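Local coordinates for peptide methionine sulfoxide reductase MsrA (Treponema denticola ATCC 35405, PDB 5FA9), which probably repairs oxidised proteins as a fused MsrA-MsrB enzyme, reducing both the S and R forms of methionine sulfoxide to methionine at the expense of thioredoxin, at residues B[56-61]-B[66-71]; B[210-213]-B[218-221]; B[234-239]-B[277-282]. The protein carries 2 engineered substitutions. All blocks are in the same frame, centred on the assembly; numbering follows the deposited sequence.

Contact 1 (B[56-61]-B[66-71])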
# COMPACT_ATOMS: atom_id res chain seq x y z
N ILE B 56 2.85 9.76 2.19
CA ILE B 56 3.74 8.73 2.72
C ILE B 56 3.15 7.34 2.59
O ILE B 56 2.19 6.99 3.28
CB ILE B 56 4.06 8.99 4.21
CG1 ILE B 56 4.61 10.40 4.41
CG2 ILE B 56 5.04 7.95 4.73
CD1 ILE B 56 5.97 10.62 3.81
N VAL B 57 3.73 6.53 1.70
CA VAL B 57 3.33 5.13 1.57
C VAL B 57 4.35 4.26 2.30
O VAL B 57 5.54 4.31 2.00
CB VAL B 57 3.23 4.70 0.10
CG1 VAL B 57 2.85 3.23 0.00
CG2 VAL B 57 2.22 5.57 -0.64
N TYR B 58 3.88 3.46 3.25
CA TYR B 58 4.79 2.72 4.12
C TYR B 58 4.31 1.31 4.44
O TYR B 58 3.12 0.99 4.32
CB TYR B 58 5.00 3.50 5.42
CG TYR B 58 3.77 3.59 6.30
CD1 TYR B 58 2.77 4.52 6.03
CD2 TYR B 58 3.61 2.75 7.39
CE1 TYR B 58 1.65 4.61 6.84
CE2 TYR B 58 2.49 2.83 8.20
CZ TYR B 58 1.52 3.77 7.92
OH TYR B 58 0.40 3.85 8.72
N ASP B 59 5.25 0.47 4.86
CA ASP B 59 4.94 -0.88 5.33
C ASP B 59 4.85 -0.88 6.85
O ASP B 59 5.85 -0.64 7.54
CB ASP B 59 6.01 -1.87 4.85
CG ASP B 59 5.62 -3.32 5.10
OD1 ASP B 59 4.57 -3.57 5.73
OD2 ASP B 59 6.38 -4.22 4.66
N SER B 60 3.66 -1.14 7.37
CA SER B 60 3.42 -1.08 8.81
C SER B 60 4.16 -2.17 9.58
O SER B 60 4.30 -2.10 10.80
CB SER B 60 1.92 -1.17 9.10
OG SER B 60 1.38 -2.38 8.61
N SER B 61 4.64 -3.18 8.86
CA SER B 61 5.40 -4.27 9.48
C SER B 61 6.81 -3.82 9.85
O SER B 61 7.47 -4.44 10.68
CB SER B 61 5.46 -5.48 8.56
OG SER B 61 6.51 -5.36 7.62
N GLN B 66 2.69 5.07 14.68
CA GLN B 66 3.15 5.73 15.89
C GLN B 66 4.52 6.36 15.70
O GLN B 66 4.75 7.51 16.09
CB GLN B 66 3.17 4.75 17.07
CG GLN B 66 1.81 4.45 17.68
CD GLN B 66 0.83 3.85 16.69
OE1 GLN B 66 1.17 2.93 15.95
NE2 GLN B 66 -0.39 4.37 16.67
N GLU B 67 5.44 5.61 15.10
CA GLU B 67 6.79 6.12 14.86
C GLU B 67 6.77 7.24 13.82
O GLU B 67 7.47 8.24 13.96
CB GLU B 67 7.72 5.00 14.40
CG GLU B 67 9.13 5.48 14.08
CD GLU B 67 10.09 4.35 13.77
OE1 GLU B 67 11.23 4.64 13.33
OE2 GLU B 67 9.72 3.18 13.98
N LEU B 68 5.96 7.07 12.78
CA LEU B 68 5.84 8.07 11.72
C LEU B 68 5.34 9.40 12.27
O LEU B 68 5.82 10.47 11.88
CB LEU B 68 4.92 7.58 10.61
CG LEU B 68 5.49 6.51 9.68
CD1 LEU B 68 4.49 6.19 8.58
CD2 LEU B 68 6.81 6.95 9.09
N LEU B 69 4.36 9.34 13.16
CA LEU B 69 3.82 10.54 13.78
C LEU B 69 4.83 11.12 14.77
O LEU B 69 4.87 12.32 15.01
CB LEU B 69 2.49 10.25 14.47
CG LEU B 69 1.33 9.91 13.53
CD1 LEU B 69 0.05 9.68 14.30
CD2 LEU B 69 1.15 11.01 12.49
N ALA B 70 5.64 10.24 15.36
CA ALA B 70 6.70 10.67 16.26
C ALA B 70 7.75 11.46 15.48
O ALA B 70 8.22 12.50 15.94
CB ALA B 70 7.33 9.47 16.95
N HIS B 71 8.13 10.95 14.31
CA HIS B 71 9.05 11.66 13.42
C HIS B 71 8.46 12.99 12.99
O HIS B 71 9.16 14.00 12.93
CB HIS B 71 9.38 10.81 12.19
CG HIS B 71 10.33 9.69 12.45
ND1 HIS B 71 11.67 9.90 12.72
CD2 HIS B 71 10.15 8.35 12.48
CE1 HIS B 71 12.27 8.74 12.90
NE2 HIS B 71 11.37 7.78 12.76
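Tyr-58 holds CG between its backbone N and carbonyl carbon (chi1 67°), and Leu-68 holds CG beside its backbone N (chi1 -74°). These torsions bring the Leu-68 CD1 methyl over the Tyr-58 ring. The contact is CH-pi: Leu-68 CD1 lies 3.5 Å from the ring centroid of Tyr-58, only 10° off the ring normal. The methyl therefore sits over the middle of the face. Tyr-58 CG and CD1 are both 3.5 Å from Leu-68 CD1. The same methyl reaches Ile-56: Leu-68 CD1 is 4.3 Å from Ile-56 CG2. One leucine branch thus meets two residues from one side of the strand.

The strand is 51-59, an inner strand of the mixed sheet of the MsrA part, and helix 65-74 packs against that face. Phe-19 of helix 12-19 touches both Ile-56 and Leu-68.

At the strand end, Asp-59 OD1 accepts from Ser-61 N in an Asx turn. Along the helix, His-71 NE2 donates to the anti lone pair of Glu-67 OE1 at 3.2 Å, with the oxygen close to the imidazole plane. His-71 ND1 bonds Tyr-18 OH, so both ring nitrogens are held. Glu-67 OE1 also bonds Thr-241 OG1.

Contact 2 (B[210-213]-B[218-221])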
# COMPACT_ATOMS: atom_id res chain seq x y z
N TYR B 210 9.41 -4.28 26.08
CA TYR B 210 10.55 -5.13 26.37
C TYR B 210 11.83 -4.38 26.05
O TYR B 210 12.03 -3.91 24.93
CB TYR B 210 10.46 -6.44 25.59
CG TYR B 210 9.30 -7.31 26.01
CD1 TYR B 210 8.04 -7.13 25.47
CD2 TYR B 210 9.46 -8.30 26.97
CE1 TYR B 210 6.97 -7.91 25.86
CE2 TYR B 210 8.40 -9.09 27.37
CZ TYR B 210 7.16 -8.89 26.81
OH TYR B 210 6.10 -9.68 27.20
N VAL B 211 12.68 -4.26 27.06
CA VAL B 211 13.85 -3.40 26.98
C VAL B 211 15.15 -4.21 26.93
O VAL B 211 15.22 -5.33 27.43
CB VAL B 211 13.86 -2.43 28.20
CG1 VAL B 211 15.14 -2.53 29.02
CG2 VAL B 211 13.58 -1.01 27.75
N ASP B 212 16.18 -3.64 26.30
CA ASP B 212 17.50 -4.25 26.26
C ASP B 212 18.03 -4.39 27.69
O ASP B 212 18.18 -3.40 28.40
CB ASP B 212 18.46 -3.42 25.41
CG ASP B 212 19.76 -4.15 25.08
OD1 ASP B 212 20.12 -5.11 25.81
OD2 ASP B 212 20.42 -3.77 24.10
N ILE B 213 18.33 -5.62 28.09
CA ILE B 213 18.76 -5.90 29.45
C ILE B 213 20.15 -5.33 29.75
O ILE B 213 20.56 -5.25 30.91
CB ILE B 213 18.76 -7.42 29.73
CG1 ILE B 213 18.68 -7.70 31.23
CG2 ILE B 213 19.96 -8.09 29.09
CD1 ILE B 213 18.16 -9.08 31.57
N PRO B 218 14.41 0.47 24.70
CA PRO B 218 13.24 -0.30 24.25
C PRO B 218 13.49 -1.02 22.93
O PRO B 218 14.04 -0.43 22.00
CB PRO B 218 12.16 0.78 24.09
CG PRO B 218 12.57 1.86 25.02
CD PRO B 218 14.07 1.88 24.96
N LEU B 219 13.08 -2.28 22.85
CA LEU B 219 13.31 -3.09 21.66
C LEU B 219 12.00 -3.61 21.06
O LEU B 219 11.84 -3.64 19.84
CB LEU B 219 14.24 -4.26 21.97
CG LEU B 219 15.63 -3.90 22.49
CD1 LEU B 219 16.39 -5.16 22.86
CD2 LEU B 219 16.40 -3.10 21.45
N PHE B 220 11.08 -4.03 21.92
CA PHE B 220 9.82 -4.59 21.46
C PHE B 220 8.63 -4.14 22.31
O PHE B 220 8.79 -3.78 23.48
CB PHE B 220 9.89 -6.12 21.44
CG PHE B 220 10.95 -6.66 20.52
CD1 PHE B 220 10.68 -6.84 19.17
CD2 PHE B 220 12.20 -7.00 21.01
CE1 PHE B 220 11.65 -7.34 18.32
CE2 PHE B 220 13.17 -7.50 20.16
CZ PHE B 220 12.90 -7.67 18.82
N SER B 221 7.45 -4.16 21.71
CA SER B 221 6.21 -3.82 22.40
C SER B 221 5.34 -5.05 22.61
O SER B 221 5.36 -5.98 21.80
CB SER B 221 5.43 -2.75 21.63
OG SER B 221 4.16 -2.52 22.22
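Val-211 lays its CG2 methyl against the ring of Pro-218, 4.0 Å from Pro-218 CD. Val-211 CG2 is also 3.5 Å from Pro-218 N. The two residues form an antiparallel non-hydrogen-bonded pair in the beta hairpin of strands 208-212 and 218-221, within the SelR (MsrB) part of the chain. Tyr-304 touches both side chains.

The next pair, Tyr-210 with Phe-220, is hydrogen-bonded. Between the two pairs the register shifts by one residue, because Leu-219 and Phe-220 both face Tyr-210. This is a classic beta bulge. Tyr-210 O accepts two bonds there: Leu-219 N lies 2.8 Å from Tyr-210 O, nearly in line with the carbonyl, while the longer bond from Phe-220 N comes in the carbonyl plane on a lone pair. Tyr-210 N returns a nearly straight bond to Phe-220 O, at 2.7 Å and 177°.

On the sheet face of Tyr-210 and Phe-220, the CB atoms of Tyr-210 and Phe-220 meet at 4.2 Å. The rings do not stack on each other. Phe-220 stacks with Phe-235, and Tyr-210 meets Phe-235 and Tyr-201 edge-to-face. Phe-220 O lies in plane at the edge of the Tyr-210 ring.

Asp-212 lends its aliphatic part to the contact. Its carboxylate is held elsewhere, OD1 by Thr-214 OG1 and OD2 by Ser-261 OG. Leu-219 has CG beside its backbone N (chi1 -60°), which carries the branch toward strand 208-212 and places Leu-219 CD1 3.7 Å from Asp-212 CB.

Contact 3 (B[234-239]-B[277-282])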
# COMPACT_ATOMS: atom_id res chain seq x y z
N SER B 234 8.17 -14.18 20.95
CA SER B 234 8.10 -13.89 19.52
C SER B 234 7.36 -12.59 19.24
O SER B 234 6.32 -12.32 19.84
CB SER B 234 7.44 -15.05 18.77
OG SER B 234 8.14 -16.26 18.98
N PHE B 235 7.90 -11.80 18.32
CA PHE B 235 7.31 -10.52 17.97
C PHE B 235 7.17 -10.38 16.45
O PHE B 235 7.91 -11.01 15.69
CB PHE B 235 8.16 -9.37 18.53
CG PHE B 235 8.34 -9.42 20.02
CD1 PHE B 235 9.40 -10.12 20.58
CD2 PHE B 235 7.46 -8.77 20.86
CE1 PHE B 235 9.57 -10.17 21.95
CE2 PHE B 235 7.63 -8.82 22.23
CZ PHE B 235 8.69 -9.52 22.78
N THR B 236 6.22 -9.55 16.02
CA THR B 236 5.96 -9.37 14.60
C THR B 236 6.79 -8.23 14.02
O THR B 236 6.97 -8.13 12.81
CB THR B 236 4.47 -9.08 14.34
OG1 THR B 236 4.10 -7.84 14.94
CG2 THR B 236 3.61 -10.19 14.91
N LYS B 237 7.30 -7.37 14.90
CA LYS B 237 8.12 -6.24 14.49
C LYS B 237 8.87 -5.64 15.67
O LYS B 237 8.60 -5.97 16.82
CB LYS B 237 7.26 -5.16 13.82
CG LYS B 237 6.41 -4.36 14.80
CD LYS B 237 5.51 -3.37 14.07
CE LYS B 237 6.33 -2.32 13.33
NZ LYS B 237 7.15 -1.50 14.25
N ALA B 238 9.82 -4.75 15.37
CA ALA B 238 10.52 -4.01 16.41
C ALA B 238 9.67 -2.82 16.84
O ALA B 238 8.77 -2.39 16.11
CB ALA B 238 11.88 -3.54 15.91
N ILE B 239 9.94 -2.28 18.03
CA ILE B 239 9.17 -1.16 18.54
C ILE B 239 9.44 0.10 17.72
O ILE B 239 8.55 0.91 17.50
CB ILE B 239 9.46 -0.91 20.05
CG1 ILE B 239 8.46 0.10 20.63
CG2 ILE B 239 10.90 -0.46 20.27
CD1 ILE B 239 8.54 0.23 22.13
N ALA B 277 1.07 -13.55 8.59
CA ALA B 277 1.13 -12.80 7.34
C ALA B 277 0.41 -11.46 7.40
O ALA B 277 0.82 -10.50 6.74
CB ALA B 277 0.57 -13.65 6.22
N ASP B 278 -0.66 -11.38 8.19
CA ASP B 278 -1.43 -10.15 8.28
C ASP B 278 -0.68 -9.08 9.07
O ASP B 278 -0.98 -7.89 8.97
CB ASP B 278 -2.80 -10.41 8.93
CG ASP B 278 -2.70 -11.14 10.25
OD1 ASP B 278 -1.59 -11.26 10.80
OD2 ASP B 278 -3.75 -11.60 10.75
N ALA B 279 0.31 -9.51 9.85
CA ALA B 279 1.12 -8.59 10.64
C ALA B 279 2.43 -8.26 9.93
O ALA B 279 3.25 -7.50 10.44
CB ALA B 279 1.40 -9.18 12.01
N GLY B 280 2.62 -8.84 8.75
CA GLY B 280 3.82 -8.60 7.97
C GLY B 280 4.58 -9.86 7.63
O GLY B 280 5.47 -9.85 6.77
N GLY B 281 4.25 -10.96 8.30
CA GLY B 281 4.86 -12.25 8.02
C GLY B 281 6.22 -12.43 8.65
O GLY B 281 6.93 -13.39 8.34
N LEU B 282 6.59 -11.53 9.54
CA LEU B 282 7.88 -11.61 10.22
C LEU B 282 7.75 -12.21 11.61
O LEU B 282 6.85 -11.86 12.37
CB LEU B 282 8.53 -10.23 10.32
CG LEU B 282 8.85 -9.52 9.00
CD1 LEU B 282 9.14 -8.04 9.24
CD2 LEU B 282 10.02 -10.19 8.30
O HOH W 1 4.02 -6.08 12.70
O HOH W 2 5.61 -8.75 10.69
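Thr-236 meets Ala-279 methyl to methyl, with Thr-236 CG2 3.8 Å from Ala-279 CB. This is the apolar core of a contact between two loop regions of the SelR (MsrB) part. One continues from strand 234-235; the other is the turn leading into strand 283-286. The two strands are antiparallel neighbours in a six-stranded sheet, and Phe-235 bonds Tyr-284 through the backbone. The chains stay side by side as far as Thr-236 and Leu-282 and then part. No direct hydrogen bond joins 234-239 to 277-282.

The close part continues at the backbone. Thr-236 CA points its hydrogen at Leu-282 O, 3.5 Å away with an angle of 162° at the hydrogen. Leu-282 CB in turn packs 3.6 Å from Thr-236 O. Pro-276 and Tyr-226 also touch the Thr-236 side chain.

The looser side is bridged by water. One water links Thr-236 OG1 to Ala-279 O. It can do so because OG1 stands between the backbone N and the carbonyl carbon (chi1 65°), which leaves CG2 beside the backbone N, against Ala-279. A second water donates to both Thr-236 O and Ala-279 O and accepts a bond from Leu-282 N. Ala-279 O therefore receives two water bonds. The turn bends through Gly-280 and Gly-281, both at positive phi; at Gly-280 a side chain would run into the carbonyl O of Ala-279. The side chain of Thr-236 also lies about 3 Å from a DTT molecule, most likely a crystallisation additive, whose pocket includes Lys-237. The amine end of Lys-237 runs away from 277-282, and Lys-237 NZ donates to Ala-238 O at 2.6 Å, with a C=O...N angle of 171°.

Overall arrangement
From the N terminus, contact 1 comes first. It closes the short connection from strand 51-59 to helix 65-74 in the MsrA part. Contact 2 closes a beta hairpin in the SelR part. Contact 3 spans a longer loop that holds three strands, and brings 277-282 back to 234-239. The three follow in series; none nests or crosses. Contacts 1 and 2 do not touch, and their nearest atoms are about 9 Å apart. Contact 3 touches both. Ser-60 and Ser-61 pack on Lys-237, and Ser-61 on Ala-279 and Gly-280, joining the MsrA and SelR parts. Leu-219 and Ile-239 join contacts 2 and 3 through the backbone.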